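PDB 5DU9: CDA peptide synthetase I from Streptomyces coelicolor, which belongs to the condensation-domain family of nonribosomal peptide synthetases, whose fold is related to that of the CoA-dependent acyltransferases. Local coordinates for residues G35-D41 with V379-I385; W121-D125 with S139-F143; R427-F431 with V446-T450. The protein carries 1 engineered substitution. One frame throughout, in Å; residues are numbered along the deposited sequence.

Contact 1: G35-D41 with V379-I385; sequences GSCLEID and VGLMRSI
C37 pairs with R383 and E39 with L381 as the hydrogen-bonded pairs of an antiparallel ladder, each closed by two backbone bonds; C37 N to R383 O is 2.9 Å and L381 N to E39 O is 2.9 Å. At the non-hydrogen-bonded pair L38 and M382 between them the chains come closer, and the CA hydrogens of these two residues face the carbonyls of L381 and C37. The ladder ends in a side chain at D41: OD1 accepts the N-H of V379 at 2.7 Å, nearly straight at 173° but from above the carboxylate plane, while D41 N donates to V379 O.

On one face lies the charged pair. R383 starts with CG between its backbone N and carbonyl carbon (chi1 79°), which puts CG 3.4 Å from C37 SG; the chain then runs extended, and the sulfur lies over one guanidinium face. E39 crosses it at about a right angle, and OE2 meets R383 NE at 3.1 Å in a salt bridge whose hydrogen bond is weak. A long arginine suits this place, where its aliphatic part packs on C37 and its charged end reaches a carboxylate.

The other face is mostly apolar. L38 CD2 rests on M382 CB at 3.8 Å, and G380, lacking a side chain, lets I40 CG1 lie against its CA.

Helix 163-182 packs on the face of L38 and M382 through M166 and Y170, the latter hydrogen-bonded to S36 OG. M122 of helix 114-126 touches R383 on the opposite face, and strand 149-157 flanks 35-41 on its other edge.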
# COMPACT_ATOMS: atom_id res chain seq x y z
N GLY A 35 4.79 2.04 6.43
CA GLY A 35 5.83 1.04 6.62
C GLY A 35 5.43 -0.37 6.30
O GLY A 35 4.25 -0.71 6.15
N SER A 36 6.45 -1.21 6.20
CA SER A 36 6.27 -2.65 6.03
C SER A 36 7.47 -3.31 6.66
O SER A 36 8.38 -2.62 7.13
CB SER A 36 6.15 -3.03 4.56
OG SER A 36 7.36 -2.77 3.87
N CYS A 37 7.49 -4.63 6.67
CA CYS A 37 8.67 -5.34 7.14
C CYS A 37 8.81 -6.68 6.43
O CYS A 37 7.88 -7.13 5.77
CB CYS A 37 8.62 -5.55 8.65
SG CYS A 37 7.30 -6.65 9.23
N LEU A 38 10.00 -7.27 6.54
CA LEU A 38 10.25 -8.63 6.08
C LEU A 38 10.45 -9.54 7.28
O LEU A 38 11.28 -9.26 8.14
CB LEU A 38 11.49 -8.71 5.19
CG LEU A 38 11.51 -8.00 3.83
CD1 LEU A 38 12.86 -8.23 3.18
CD2 LEU A 38 10.38 -8.48 2.93
N GLU A 39 9.69 -10.63 7.33
CA GLU A 39 9.93 -11.67 8.31
C GLU A 39 10.92 -12.65 7.69
O GLU A 39 10.62 -13.29 6.69
CB GLU A 39 8.62 -12.36 8.69
CG GLU A 39 7.64 -11.42 9.38
CD GLU A 39 6.31 -12.08 9.70
OE1 GLU A 39 5.95 -13.06 9.01
OE2 GLU A 39 5.64 -11.62 10.64
N ILE A 40 12.10 -12.74 8.30
CA ILE A 40 13.22 -13.47 7.71
C ILE A 40 13.55 -14.69 8.57
O ILE A 40 13.70 -14.58 9.78
CB ILE A 40 14.44 -12.54 7.56
CG1 ILE A 40 14.09 -11.38 6.62
CG2 ILE A 40 15.64 -13.30 7.01
CD1 ILE A 40 14.95 -10.14 6.79
N ASP A 41 13.65 -15.85 7.92
CA ASP A 41 13.65 -17.13 8.63
C ASP A 41 15.03 -17.65 9.00
O ASP A 41 15.16 -18.79 9.46
CB ASP A 41 12.91 -18.18 7.78
CG ASP A 41 13.63 -18.49 6.47
OD1 ASP A 41 14.61 -17.80 6.13
OD2 ASP A 41 13.20 -19.44 5.78
N VAL A 379 15.18 -16.41 3.83
CA VAL A 379 14.15 -15.89 2.95
C VAL A 379 13.28 -14.91 3.71
O VAL A 379 12.96 -15.13 4.88
CB VAL A 379 13.29 -17.03 2.38
CG1 VAL A 379 12.22 -16.49 1.47
CG2 VAL A 379 14.17 -18.03 1.63
N GLY A 380 12.88 -13.82 3.05
CA GLY A 380 12.07 -12.79 3.67
C GLY A 380 10.67 -12.70 3.10
O GLY A 380 10.48 -12.56 1.89
N LEU A 381 9.68 -12.77 3.99
CA LEU A 381 8.28 -12.63 3.62
C LEU A 381 7.75 -11.27 4.06
O LEU A 381 7.84 -10.91 5.23
CB LEU A 381 7.44 -13.74 4.25
CG LEU A 381 7.85 -15.17 3.88
CD1 LEU A 381 6.95 -16.18 4.58
CD2 LEU A 381 7.82 -15.39 2.37
N MET A 382 7.21 -10.51 3.11
CA MET A 382 6.79 -9.15 3.39
C MET A 382 5.46 -9.12 4.13
O MET A 382 4.56 -9.91 3.85
CB MET A 382 6.67 -8.35 2.08
CG MET A 382 6.30 -6.89 2.27
SD MET A 382 6.46 -5.95 0.73
CE MET A 382 5.53 -4.48 1.14
N ARG A 383 5.34 -8.21 5.09
CA ARG A 383 4.04 -7.91 5.67
C ARG A 383 3.91 -6.42 5.91
O ARG A 383 4.88 -5.71 6.18
CB ARG A 383 3.80 -8.70 6.97
CG ARG A 383 4.47 -8.19 8.23
CD ARG A 383 3.84 -8.86 9.45
NE ARG A 383 4.62 -8.68 10.68
CZ ARG A 383 4.32 -7.82 11.65
NH1 ARG A 383 3.26 -7.03 11.57
NH2 ARG A 383 5.10 -7.75 12.72
N SER A 384 2.68 -5.95 5.78
CA SER A 384 2.37 -4.53 5.90
C SER A 384 2.37 -4.10 7.36
O SER A 384 1.97 -4.87 8.23
CB SER A 384 1.02 -4.24 5.24
OG SER A 384 0.70 -2.86 5.30
N ILE A 385 2.85 -2.89 7.63
CA ILE A 385 2.80 -2.32 8.97
C ILE A 385 1.76 -1.21 9.00
O ILE A 385 0.92 -1.16 9.90
CB ILE A 385 4.18 -1.78 9.42
CG1 ILE A 385 5.19 -2.93 9.57
CG2 ILE A 385 4.07 -1.01 10.74
CD1 ILE A 385 4.83 -3.97 10.63
O HOH W 1 2.40 -1.23 3.92

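Contact 2: W121-D125 with S139-F143; sequences WMDRD and SHALF
The indole of W121 and the phenyl ring of F143 meet as an offset edge-to-face pair, with the edge of F143 turned toward the face of the tryptophan. Their planes stand 77° apart, and the centroids of the five-membered ring and the phenyl are 5.5 Å from each other. The touching corner of the phenyl is CZ, 3.7 Å from W121 CE3, while W121 CG lies in the plane of the F143 ring at its edge. At the far end of the indole, S139 OG sits near the ring plane beyond CH2, and the methyl of A141 approaches CZ3 obliquely at 4.0 Å. The small alanine lets the six-membered ring come down near the strand between S139 and F143. W121 reaches across because CG is anti to its backbone N (chi1 -163°). M122 adds a lighter contact from the next helix position, its CG 4.2 Å from F143 CE2.

One polar bond closes the other end. S139 OG donates to D125 OD1 at 2.8 Å, reaching it from above the carboxylate plane. OD2 of the same aspartate forms a salt bridge with R33 and accepts a hydrogen bond from Y153. Both oxygens are thus held, which should fix the rotation of the carboxylate and probably favours its charged form.

S139, A141 and F143 are alternate strand residues turned toward the helix, whereas W121 and D125 lie one helical turn apart, so each meets the strand from the same side of the helix. The helix runs nearly antiparallel to its strand, 170° between the segment directions, as in the beta-alpha-beta unit of strand 103-107, helix 114-126 and strand 138-146, a crossover in which the helix packs over the sheet between two neighbouring parallel strands.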
# COMPACT_ATOMS: atom_id res chain seq x y z
N TRP A 121 8.26 -1.21 18.75
CA TRP A 121 9.32 -0.35 18.24
C TRP A 121 8.92 0.30 16.92
O TRP A 121 9.13 1.50 16.71
CB TRP A 121 10.62 -1.14 18.05
CG TRP A 121 11.83 -0.27 17.92
CD1 TRP A 121 12.73 0.04 18.90
CD2 TRP A 121 12.28 0.42 16.75
NE1 TRP A 121 13.71 0.87 18.41
CE2 TRP A 121 13.45 1.12 17.09
CE3 TRP A 121 11.80 0.51 15.44
CZ2 TRP A 121 14.15 1.90 16.17
CZ3 TRP A 121 12.49 1.28 14.53
CH2 TRP A 121 13.65 1.97 14.90
N MET A 122 8.34 -0.50 16.03
CA MET A 122 7.93 -0.01 14.72
C MET A 122 6.79 1.01 14.86
O MET A 122 6.77 2.01 14.15
CB MET A 122 7.50 -1.18 13.83
CG MET A 122 8.65 -2.09 13.44
SD MET A 122 8.19 -3.40 12.28
CE MET A 122 7.21 -4.47 13.33
N ASP A 123 5.86 0.75 15.77
CA ASP A 123 4.75 1.66 16.00
C ASP A 123 5.24 3.02 16.50
O ASP A 123 4.74 4.06 16.08
CB ASP A 123 3.77 1.07 17.01
CG ASP A 123 2.99 -0.10 16.45
OD1 ASP A 123 2.90 -0.23 15.21
OD2 ASP A 123 2.46 -0.89 17.26
N ARG A 124 6.23 3.00 17.38
CA ARG A 124 6.78 4.23 17.92
C ARG A 124 7.60 4.97 16.85
O ARG A 124 7.61 6.20 16.81
CB ARG A 124 7.63 3.94 19.15
CG ARG A 124 6.81 3.45 20.33
CD ARG A 124 7.67 2.91 21.46
NE ARG A 124 8.38 3.98 22.15
CZ ARG A 124 7.89 4.70 23.16
NH1 ARG A 124 6.65 4.48 23.59
NH2 ARG A 124 8.62 5.64 23.72
N ASP A 125 8.26 4.22 15.98
CA ASP A 125 9.00 4.85 14.89
C ASP A 125 8.03 5.52 13.92
O ASP A 125 8.25 6.65 13.49
CB ASP A 125 9.86 3.82 14.15
CG ASP A 125 10.69 4.46 13.05
OD1 ASP A 125 11.80 4.93 13.35
OD2 ASP A 125 10.22 4.50 11.89
N SER A 139 13.43 5.03 7.53
CA SER A 139 13.94 4.53 8.80
C SER A 139 14.08 3.02 8.66
O SER A 139 13.15 2.35 8.23
CB SER A 139 12.99 4.90 9.94
OG SER A 139 13.47 4.43 11.19
N HIS A 140 15.26 2.50 9.02
CA HIS A 140 15.58 1.10 8.79
C HIS A 140 16.06 0.43 10.07
O HIS A 140 16.93 0.96 10.76
CB HIS A 140 16.65 0.97 7.71
CG HIS A 140 16.29 1.62 6.42
ND1 HIS A 140 15.94 0.91 5.29
CD2 HIS A 140 16.21 2.93 6.07
CE1 HIS A 140 15.67 1.75 4.31
NE2 HIS A 140 15.82 2.98 4.75
N ALA A 141 15.50 -0.73 10.36
CA ALA A 141 15.94 -1.51 11.52
C ALA A 141 15.92 -3.00 11.23
O ALA A 141 14.98 -3.51 10.63
CB ALA A 141 15.07 -1.20 12.73
N LEU A 142 16.98 -3.68 11.66
CA LEU A 142 17.04 -5.13 11.63
C LEU A 142 16.86 -5.64 13.05
O LEU A 142 17.65 -5.30 13.93
CB LEU A 142 18.38 -5.61 11.06
CG LEU A 142 18.58 -7.13 11.02
CD1 LEU A 142 17.65 -7.77 9.99
CD2 LEU A 142 20.03 -7.48 10.74
N PHE A 143 15.81 -6.42 13.27
CA PHE A 143 15.58 -7.04 14.56
C PHE A 143 16.08 -8.48 14.55
O PHE A 143 15.85 -9.21 13.58
CB PHE A 143 14.10 -7.02 14.92
CG PHE A 143 13.52 -5.65 15.07
CD1 PHE A 143 13.52 -5.02 16.31
CD2 PHE A 143 12.97 -4.99 13.99
CE1 PHE A 143 12.99 -3.75 16.45
CE2 PHE A 143 12.43 -3.73 14.13
CZ PHE A 143 12.44 -3.11 15.36

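Contact 3: R427-F431 with V446-T450; sequences RFVRF and VALLT
F431 presents one face of its ring to L448, whose CD1 stands 4.2 Å from the centroid and 28° off the normal, a CH-pi contact. V446 CG1 comes to the same ring obliquely, 3.4 Å from CE1, and A447 O lies at its edge. The branched V446 and L448 suit this place, since both offer methyls to an aromatic surface.

Toward the end of the tail, L449 and T450 meet two arginines of the helix. R430 NH2 donates to T450 O at 2.8 Å; the oxygen lies in the guanidinium plane, although the donor stands above the plane of the carbonyl. L449 CB packs over one face of the same guanidinium. The chain of R430 bends at chi3 (49°), curling the group back over L449. R427 runs alongside T450, with NE 3.5 Å from T450 CA and CG 3.3 Å from L449 O; its NE is buried here without a polar partner in the model.

In the condensation-domain fold this is the last turn of the chain back onto helix 418-437: residues 446-450 have no regular structure and lie along the helix as an extended tail. A water bridges the two, donating to R427 O and L449 O and accepting from R430 NE at 2.9 Å. Farther out, helix 267-283 packs against the tail, F278 and T282 touching L448 while R281 NE donates to V446 O.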
# COMPACT_ATOMS: atom_id res chain seq x y z
N ARG A 427 -15.39 -11.07 11.46
CA ARG A 427 -16.72 -11.17 10.86
C ARG A 427 -16.65 -11.14 9.34
O ARG A 427 -17.31 -11.92 8.66
CB ARG A 427 -17.61 -10.02 11.35
CG ARG A 427 -19.06 -10.16 10.93
CD ARG A 427 -19.89 -8.98 11.39
NE ARG A 427 -19.78 -8.78 12.83
CZ ARG A 427 -20.02 -7.63 13.45
NH1 ARG A 427 -20.39 -6.56 12.76
NH2 ARG A 427 -19.89 -7.55 14.77
N PHE A 428 -15.83 -10.23 8.81
CA PHE A 428 -15.70 -10.11 7.37
C PHE A 428 -15.10 -11.36 6.75
O PHE A 428 -15.61 -11.87 5.76
CB PHE A 428 -14.84 -8.90 7.00
CG PHE A 428 -14.32 -8.95 5.60
CD1 PHE A 428 -15.18 -8.83 4.53
CD2 PHE A 428 -12.98 -9.15 5.35
CE1 PHE A 428 -14.72 -8.89 3.24
CE2 PHE A 428 -12.50 -9.21 4.06
CZ PHE A 428 -13.38 -9.08 3.00
N VAL A 429 -14.01 -11.86 7.33
CA VAL A 429 -13.33 -13.02 6.76
C VAL A 429 -14.25 -14.25 6.78
O VAL A 429 -14.21 -15.06 5.85
CB VAL A 429 -12.01 -13.33 7.50
CG1 VAL A 429 -11.44 -14.68 7.06
CG2 VAL A 429 -11.00 -12.23 7.25
N ARG A 430 -15.07 -14.39 7.82
CA ARG A 430 -16.00 -15.51 7.89
C ARG A 430 -17.04 -15.42 6.77
O ARG A 430 -17.36 -16.41 6.11
CB ARG A 430 -16.70 -15.57 9.26
CG ARG A 430 -17.78 -16.65 9.35
CD ARG A 430 -18.29 -16.82 10.77
NE ARG A 430 -18.65 -15.55 11.39
CZ ARG A 430 -19.28 -15.44 12.56
NH1 ARG A 430 -19.63 -16.52 13.25
NH2 ARG A 430 -19.56 -14.24 13.05
N PHE A 431 -17.57 -14.22 6.56
CA PHE A 431 -18.56 -13.99 5.51
C PHE A 431 -17.94 -14.21 4.13
O PHE A 431 -18.52 -14.89 3.28
CB PHE A 431 -19.14 -12.58 5.63
CG PHE A 431 -20.36 -12.34 4.77
CD1 PHE A 431 -21.52 -13.08 4.97
CD2 PHE A 431 -20.35 -11.36 3.79
CE1 PHE A 431 -22.65 -12.85 4.19
CE2 PHE A 431 -21.48 -11.13 3.02
CZ PHE A 431 -22.62 -11.87 3.22
N VAL A 446 -27.41 -15.43 2.39
CA VAL A 446 -26.25 -15.89 3.15
C VAL A 446 -26.27 -15.25 4.54
O VAL A 446 -26.37 -14.03 4.67
CB VAL A 446 -24.92 -15.55 2.44
CG1 VAL A 446 -23.73 -15.99 3.30
CG2 VAL A 446 -24.85 -16.23 1.09
N ALA A 447 -26.18 -16.09 5.57
CA ALA A 447 -26.22 -15.59 6.94
C ALA A 447 -24.96 -14.80 7.26
O ALA A 447 -23.84 -15.31 7.16
CB ALA A 447 -26.38 -16.74 7.91
N LEU A 448 -25.16 -13.54 7.63
CA LEU A 448 -24.08 -12.70 8.14
C LEU A 448 -24.18 -12.71 9.66
O LEU A 448 -25.09 -12.12 10.24
CB LEU A 448 -24.18 -11.28 7.58
CG LEU A 448 -23.22 -10.24 8.16
CD1 LEU A 448 -21.76 -10.62 7.91
CD2 LEU A 448 -23.51 -8.87 7.56
N LEU A 449 -23.24 -13.40 10.29
CA LEU A 449 -23.26 -13.61 11.73
C LEU A 449 -22.37 -12.60 12.43
O LEU A 449 -21.29 -12.29 11.96
CB LEU A 449 -22.81 -15.04 12.06
CG LEU A 449 -23.58 -16.14 11.33
CD1 LEU A 449 -22.90 -17.49 11.52
CD2 LEU A 449 -25.02 -16.20 11.81
N THR A 450 -22.84 -12.08 13.56
CA THR A 450 -22.12 -11.01 14.26
C THR A 450 -20.97 -11.57 15.10
O THR A 450 -20.73 -12.78 15.12
CB THR A 450 -23.06 -10.21 15.18
OG1 THR A 450 -23.60 -11.06 16.19
CG2 THR A 450 -24.20 -9.60 14.37
O HOH W 2 -19.61 -13.40 9.69

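Overall arrangement
Contacts 1 and 2 both reach the same mixed six-stranded sheet, their centres 12 Å apart. They meet through M122, whose CE lies 3.6 Å from I385 CD1, so helix 114-126 serves both. Along the chain, contact 2 is nested within the long loop that contact 1 closes: strand 379-384 returns from far along the sequence to extend a sheet built mainly from the first part of the chain. Contact 3 follows both in sequence and stands apart, its centre 29 Å from contact 1 and 35 Å from contact 2, where helix 418-437 packs against strand 242-248 of the second sheet. The late strand 379-384 is thus consistent with a tie between the two parts of the fold.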